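Local coordinates for uncharacterized protein VP1736 (Vibrio parahaemolyticus, PDB 3LXQ) that is of unknown function but carries a sulfatase-family domain of the alkaline phosphatase clan, an alpha/beta fold built round a mixed beta-sheet, at residues 140-145 against 190-195; 163-168 against 349-354. All blocks are in the same frame, centred on the assembly; numbering follows the deposited sequence.

Interaction 1 (140-145 against 190-195); sequences VTTGFP and KTFFFG
Thr141, the last residue of helix 133-141, and Thr142 just after it meet Phe192 and Phe193 of helix 189-195, the helix of a beta-alpha-beta crossover whose parallel strands are 175-180 and 200-202. The four residues are buried, and the packing is tightest at the rim of the Phe192 ring. There the methyl CG2 of Thr142 approaches near the ring plane, 4.0 Å from CZ of Phe192, while the next ring atom round, Phe192 CE2, lies 4.3 Å from Thr141 OG1. With CG anti to the backbone N (chi1 -180°), Phe192 reaches straight out from its helix to the two threonines. Phe193 leaves its backbone neither to nor from the threonines, but its ring turns in, and CE1 comes to 4.4 Å from Thr141 CG2 at a slant. The same CE1 also lies in the plane of the Phe192 ring, at its edge. Phe178 and Phe198 pack round Phe193, and Ile137 and Ile201 extend this apolar cluster to helix 133-141 and strand 200-202.

Solvent lies on the far side of helix 189-195, where Thr191 and Phe194 are exposed and Lys190 forms a salt bridge with Glu203. Across the contact itself nothing polar is exchanged; both buried hydroxyls are satisfied by their own helix instead. Thr141 OG1 bonds to the carbonyl O of Ile137, one turn back, so it faces Phe192 without needing a partner there. Thr142, the first residue to leave helical geometry, bonds in like manner to Glu138 O. It also closes an ST turn round Gly143, whose positive phi lets the chain bend: the backbone N of Phe144 donates to Thr142 OG1 over 3.0 Å, at an N-H...O angle of 154°.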
loop_
_atom_site.group_PDB
_atom_site.type_symbol
_atom_site.label_atom_id
_atom_site.label_comp_id
_atom_site.label_asym_id
_atom_site.label_seq_id
_atom_site.Cartn_x
_atom_site.Cartn_y
_atom_site.Cartn_z
ATOM N N VAL A 140 3.040 1.977 -1.180
ATOM C CA VAL A 140 2.102 2.811 -1.958
ATOM C C VAL A 140 2.722 4.096 -2.468
ATOM O O VAL A 140 2.151 4.757 -3.341
ATOM C CB VAL A 140 0.786 3.116 -1.186
ATOM C CG1 VAL A 140 0.107 1.811 -0.790
ATOM C CG2 VAL A 140 1.048 4.005 0.055
ATOM N N THR A 141 3.890 4.464 -1.962
ATOM C CA THR A 141 4.521 5.690 -2.483
ATOM C C THR A 141 5.658 5.399 -3.454
ATOM O O THR A 141 6.000 6.245 -4.286
ATOM C CB THR A 141 5.043 6.620 -1.373
ATOM O OG1 THR A 141 6.053 5.948 -0.619
ATOM C CG2 THR A 141 3.913 7.043 -0.469
ATOM N N THR A 142 6.252 4.214 -3.326
ATOM C CA THR A 142 7.425 3.827 -4.128
ATOM C C THR A 142 7.243 2.522 -4.918
ATOM O O THR A 142 7.910 2.323 -5.929
ATOM C CB THR A 142 8.694 3.626 -3.277
ATOM O OG1 THR A 142 8.651 2.337 -2.647
ATOM C CG2 THR A 142 8.853 4.695 -2.233
ATOM N N GLY A 143 6.395 1.617 -4.429
ATOM C CA GLY A 143 6.160 0.353 -5.132
ATOM C C GLY A 143 7.290 -0.628 -4.934
ATOM O O GLY A 143 7.301 -1.693 -5.552
ATOM N N PHE A 144 8.224 -0.273 -4.043
ATOM C CA PHE A 144 9.444 -1.029 -3.812
ATOM C C PHE A 144 9.075 -2.256 -3.014
ATOM O O PHE A 144 8.335 -2.149 -2.037
ATOM C CB PHE A 144 10.439 -0.167 -3.024
ATOM C CG PHE A 144 11.868 -0.689 -3.011
ATOM C CD1 PHE A 144 12.567 -0.917 -4.194
ATOM C CD2 PHE A 144 12.528 -0.881 -1.803
ATOM C CE1 PHE A 144 13.879 -1.376 -4.177
ATOM C CE2 PHE A 144 13.851 -1.329 -1.770
ATOM C CZ PHE A 144 14.530 -1.576 -2.955
ATOM N N PRO A 145 9.567 -3.428 -3.436
ATOM C CA PRO A 145 9.290 -4.679 -2.734
ATOM C C PRO A 145 10.044 -4.739 -1.412
ATOM O O PRO A 145 10.836 -3.847 -1.116
ATOM C CB PRO A 145 9.812 -5.769 -3.697
ATOM C CG PRO A 145 10.112 -5.084 -4.966
ATOM C CD PRO A 145 10.384 -3.660 -4.640
ATOM N N LYS A 190 8.393 12.429 7.737
ATOM C CA LYS A 190 8.578 13.792 7.234
ATOM C C LYS A 190 9.872 13.946 6.445
ATOM O O LYS A 190 9.886 14.567 5.391
ATOM C CB LYS A 190 8.559 14.816 8.377
ATOM C CG LYS A 190 8.367 16.243 7.893
ATOM C CD LYS A 190 9.146 17.232 8.705
ATOM C CE LYS A 190 8.218 18.251 9.325
ATOM N NZ LYS A 190 7.441 17.613 10.434
ATOM N N THR A 191 10.953 13.389 6.982
ATOM C CA THR A 191 12.271 13.466 6.362
ATOM C C THR A 191 12.308 12.688 5.051
ATOM O O THR A 191 12.789 13.187 4.040
ATOM C CB THR A 191 13.379 12.983 7.339
ATOM O OG1 THR A 191 13.388 13.835 8.492
ATOM C CG2 THR A 191 14.764 13.024 6.690
ATOM N N PHE A 192 11.784 11.469 5.063
ATOM C CA PHE A 192 11.683 10.701 3.830
ATOM C C PHE A 192 10.786 11.375 2.793
ATOM O O PHE A 192 11.090 11.333 1.604
ATOM C CB PHE A 192 11.175 9.293 4.103
ATOM C CG PHE A 192 11.047 8.441 2.865
ATOM C CD1 PHE A 192 12.168 7.853 2.288
ATOM C CD2 PHE A 192 9.800 8.207 2.290
ATOM C CE1 PHE A 192 12.051 7.038 1.165
ATOM C CE2 PHE A 192 9.680 7.383 1.166
ATOM C CZ PHE A 192 10.809 6.806 0.599
ATOM N N PHE A 193 9.676 11.962 3.233
ATOM C CA PHE A 193 8.720 12.525 2.287
ATOM C C PHE A 193 9.286 13.811 1.685
ATOM O O PHE A 193 9.250 13.984 0.469
ATOM C CB PHE A 193 7.346 12.771 2.931
ATOM C CG PHE A 193 6.559 11.511 3.252
ATOM C CD1 PHE A 193 6.724 10.337 2.517
ATOM C CD2 PHE A 193 5.606 11.529 4.262
ATOM C CE1 PHE A 193 5.973 9.188 2.809
ATOM C CE2 PHE A 193 4.857 10.402 4.554
ATOM C CZ PHE A 193 5.040 9.226 3.819
ATOM N N PHE A 194 9.835 14.680 2.537
ATOM C CA PHE A 194 10.467 15.945 2.115
ATOM C C PHE A 194 11.683 15.747 1.219
ATOM O O PHE A 194 11.904 16.523 0.288
ATOM C CB PHE A 194 10.871 16.799 3.333
ATOM C CG PHE A 194 9.884 17.879 3.690
ATOM C CD1 PHE A 194 8.668 17.998 3.018
ATOM C CD2 PHE A 194 10.166 18.765 4.729
ATOM C CE1 PHE A 194 7.754 18.995 3.353
ATOM C CE2 PHE A 194 9.259 19.776 5.085
ATOM C CZ PHE A 194 8.049 19.893 4.393
ATOM N N GLY A 195 12.479 14.725 1.516
ATOM C CA GLY A 195 13.632 14.383 0.690
ATOM C C GLY A 195 13.260 13.737 -0.642
ATOM O O GLY A 195 14.100 13.652 -1.549
#

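Interaction 2 (163-168 against 349-354); sequences FTIADL and TLLSLI
Leu351 puts one methyl, CD1, against both Ile165 and Leu168, which stand one turn apart on the first part of helix 165-171. The closer meeting is with the CD2 branch of Leu168, at 3.6 Å from Leu351 CD1. Ile165 touches that same CD1 with its short branch, CG2, at 4.1 Å. These are purely apolar contacts, and in both pairs the side chains lie at a slant to each other. Leu351 reaches them by extension: CG is anti to its carbonyl carbon and CD1 is anti to CA (chi2 -175°), which makes CD1 the leading end of the residue. Ile165 has CG2 anti to its carbonyl carbon, and its longer branch runs off in another direction, toward the region of Leu350.

The pairing joins two helices of the alkaline-phosphatase-like alpha/beta fold, through segments 181 residues apart in the chain. Helix 346-353 lies on strands 298-304 and 322-328 of the mixed sheet, with Leu350 settling on Ile299, Ile301 and Ile327. Strand 358-360 flanks both partners, since Leu168 touches Thr360 and Leu351 touches Ala358.

Farther out, the start of helix 165-171 is set by Thr164 at the N-cap. Its OG1 accepts from the backbone N of Asp167, 3.1 Å away and nearly straight at 165°, and also bonds to the carbonyl O of Asn196. A return bond from Thr164 N to Asp167 OD2 would complete a capping box, but at 3.4 Å it is weak, and Asp167 has two conformers, so this half is doubtful. On the other helix, the hydroxyls beside Leu351 in sequence bond outside the two segments, Ser352 OG with Asp366 OD2 and Thr349 OG1 with Asp345 O.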
loop_
_atom_site.group_PDB
_atom_site.type_symbol
_atom_site.label_atom_id
_atom_site.label_comp_id
_atom_site.label_asym_id
_atom_site.label_seq_id
_atom_site.Cartn_x
_atom_site.Cartn_y
_atom_site.Cartn_z
ATOM N N PHE A 163 13.271 6.652 -5.870
ATOM C CA PHE A 163 12.057 6.735 -6.659
ATOM C C PHE A 163 10.787 6.737 -5.806
ATOM O O PHE A 163 10.587 5.849 -4.965
ATOM C CB PHE A 163 11.953 5.651 -7.748
ATOM C CG PHE A 163 10.633 5.694 -8.459
ATOM C CD1 PHE A 163 10.429 6.565 -9.521
ATOM C CD2 PHE A 163 9.552 4.976 -7.972
ATOM C CE1 PHE A 163 9.181 6.650 -10.137
ATOM C CE2 PHE A 163 8.304 5.068 -8.580
ATOM C CZ PHE A 163 8.120 5.879 -9.656
ATOM N N THR A 164 9.953 7.756 -6.019
ATOM C CA THR A 164 8.592 7.816 -5.460
ATOM C C THR A 164 7.630 8.361 -6.532
ATOM O O THR A 164 8.043 9.151 -7.387
ATOM C CB THR A 164 8.481 8.735 -4.196
ATOM O OG1 THR A 164 8.684 10.106 -4.571
ATOM C CG2 THR A 164 9.483 8.343 -3.114
ATOM N N ILE A 165 6.355 7.981 -6.457
ATOM C CA ILE A 165 5.346 8.583 -7.335
ATOM C C ILE A 165 5.098 10.042 -6.957
ATOM O O ILE A 165 4.566 10.807 -7.757
ATOM C CB ILE A 165 3.996 7.812 -7.360
ATOM C CG1 ILE A 165 3.371 7.739 -5.962
ATOM C CG2 ILE A 165 4.177 6.410 -7.988
ATOM C CD1 ILE A 165 1.839 7.551 -5.972
ATOM N N ALA A 166 5.483 10.417 -5.735
ATOM C CA ALA A 166 5.418 11.806 -5.294
ATOM C C ALA A 166 6.268 12.683 -6.184
ATOM O O ALA A 166 5.760 13.671 -6.738
ATOM C CB ALA A 166 5.859 11.951 -3.846
ATOM N N ASP A 167 7.550 12.335 -6.331
ATOM C CA ASP A 167 8.408 13.198 -7.134
ATOM C C ASP A 167 8.158 13.034 -8.633
ATOM O O ASP A 167 8.389 13.989 -9.398
ATOM C CB ASP A 167 9.890 13.108 -6.744
ATOM C CG ASP A 167 10.605 11.972 -7.404
ATOM O OD1 ASP A 167 11.045 12.140 -8.563
ATOM O OD2 ASP A 167 10.760 10.926 -6.748
ATOM N N LEU A 168 7.640 11.879 -9.044
ATOM C CA LEU A 168 7.247 11.683 -10.445
ATOM C C LEU A 168 6.117 12.650 -10.773
ATOM O O LEU A 168 6.217 13.415 -11.729
ATOM C CB LEU A 168 6.839 10.223 -10.734
ATOM C CG LEU A 168 6.343 9.837 -12.149
ATOM C CD1 LEU A 168 7.368 10.159 -13.247
ATOM C CD2 LEU A 168 5.931 8.380 -12.239
ATOM N N THR A 349 -0.928 0.851 -10.918
ATOM C CA THR A 349 -2.362 0.877 -11.230
ATOM C C THR A 349 -2.960 2.291 -11.167
ATOM O O THR A 349 -3.695 2.709 -12.080
ATOM C CB THR A 349 -3.154 -0.079 -10.317
ATOM O OG1 THR A 349 -2.613 -1.406 -10.419
ATOM C CG2 THR A 349 -4.640 -0.096 -10.677
ATOM N N LEU A 350 -2.629 3.029 -10.110
ATOM C CA LEU A 350 -3.210 4.353 -9.881
ATOM C C LEU A 350 -2.734 5.384 -10.903
ATOM O O LEU A 350 -3.548 6.174 -11.412
ATOM C CB LEU A 350 -2.937 4.826 -8.447
ATOM C CG LEU A 350 -3.564 3.976 -7.326
ATOM C CD1 LEU A 350 -2.830 4.176 -6.005
ATOM C CD2 LEU A 350 -5.059 4.236 -7.173
ATOM N N LEU A 351 -1.436 5.370 -11.219
ATOM C CA LEU A 351 -0.894 6.245 -12.272
ATOM C C LEU A 351 -1.613 6.033 -13.601
ATOM O O LEU A 351 -1.879 6.986 -14.352
ATOM C CB LEU A 351 0.603 6.011 -12.478
ATOM C CG LEU A 351 1.596 6.492 -11.420
ATOM C CD1 LEU A 351 2.998 6.254 -11.938
ATOM C CD2 LEU A 351 1.395 7.970 -11.039
ATOM N N SER A 352 -1.920 4.774 -13.879
ATOM C CA SER A 352 -2.581 4.396 -15.108
ATOM C C SER A 352 -4.000 4.932 -15.105
ATOM O O SER A 352 -4.487 5.403 -16.139
ATOM C CB SER A 352 -2.558 2.872 -15.271
ATOM O OG SER A 352 -2.912 2.469 -16.588
ATOM N N LEU A 353 -4.656 4.877 -13.944
ATOM C CA LEU A 353 -6.033 5.377 -13.802
ATOM C C LEU A 353 -6.152 6.894 -13.885
ATOM O O LEU A 353 -7.183 7.424 -14.331
ATOM C CB LEU A 353 -6.661 4.884 -12.497
ATOM C CG LEU A 353 -7.167 3.442 -12.500
ATOM C CD1 LEU A 353 -7.366 2.920 -11.080
ATOM C CD2 LEU A 353 -8.453 3.337 -13.318
ATOM N N ILE A 354 -5.110 7.598 -13.448
ATOM C CA ILE A 354 -5.162 9.069 -13.406
ATOM C C ILE A 354 -4.655 9.732 -14.693
ATOM O O ILE A 354 -4.640 10.963 -14.803
ATOM C CB ILE A 354 -4.459 9.666 -12.149
ATOM C CG1 ILE A 354 -2.954 9.385 -12.153
ATOM C CG2 ILE A 354 -5.142 9.175 -10.867
ATOM C CD1 ILE A 354 -2.172 10.164 -11.100
#

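How the interactions relate
Interactions 1 and 2 have centres 12 Å apart and are joined directly, because segment 140-145 abuts segment 163-168. The carbonyl O of Thr141 lies 2.8 Å from the backbone N of Ile165, a probable hydrogen bond that ties the end of helix 133-141 to the first turn of the next helix. Beside it, the methyls Thr142 CG2 and Thr164 CG2 pack at 3.8 Å, and Thr142 CB lies 3.4 Å from Phe163 O. Two residues bridge the contacts further: Asn196 bonds to Phe192 O with ND2 and to Thr164 OG1 with its own carbonyl, and Tyr444 bonds to Thr142 O through its hydroxyl and to Phe163 through its backbone.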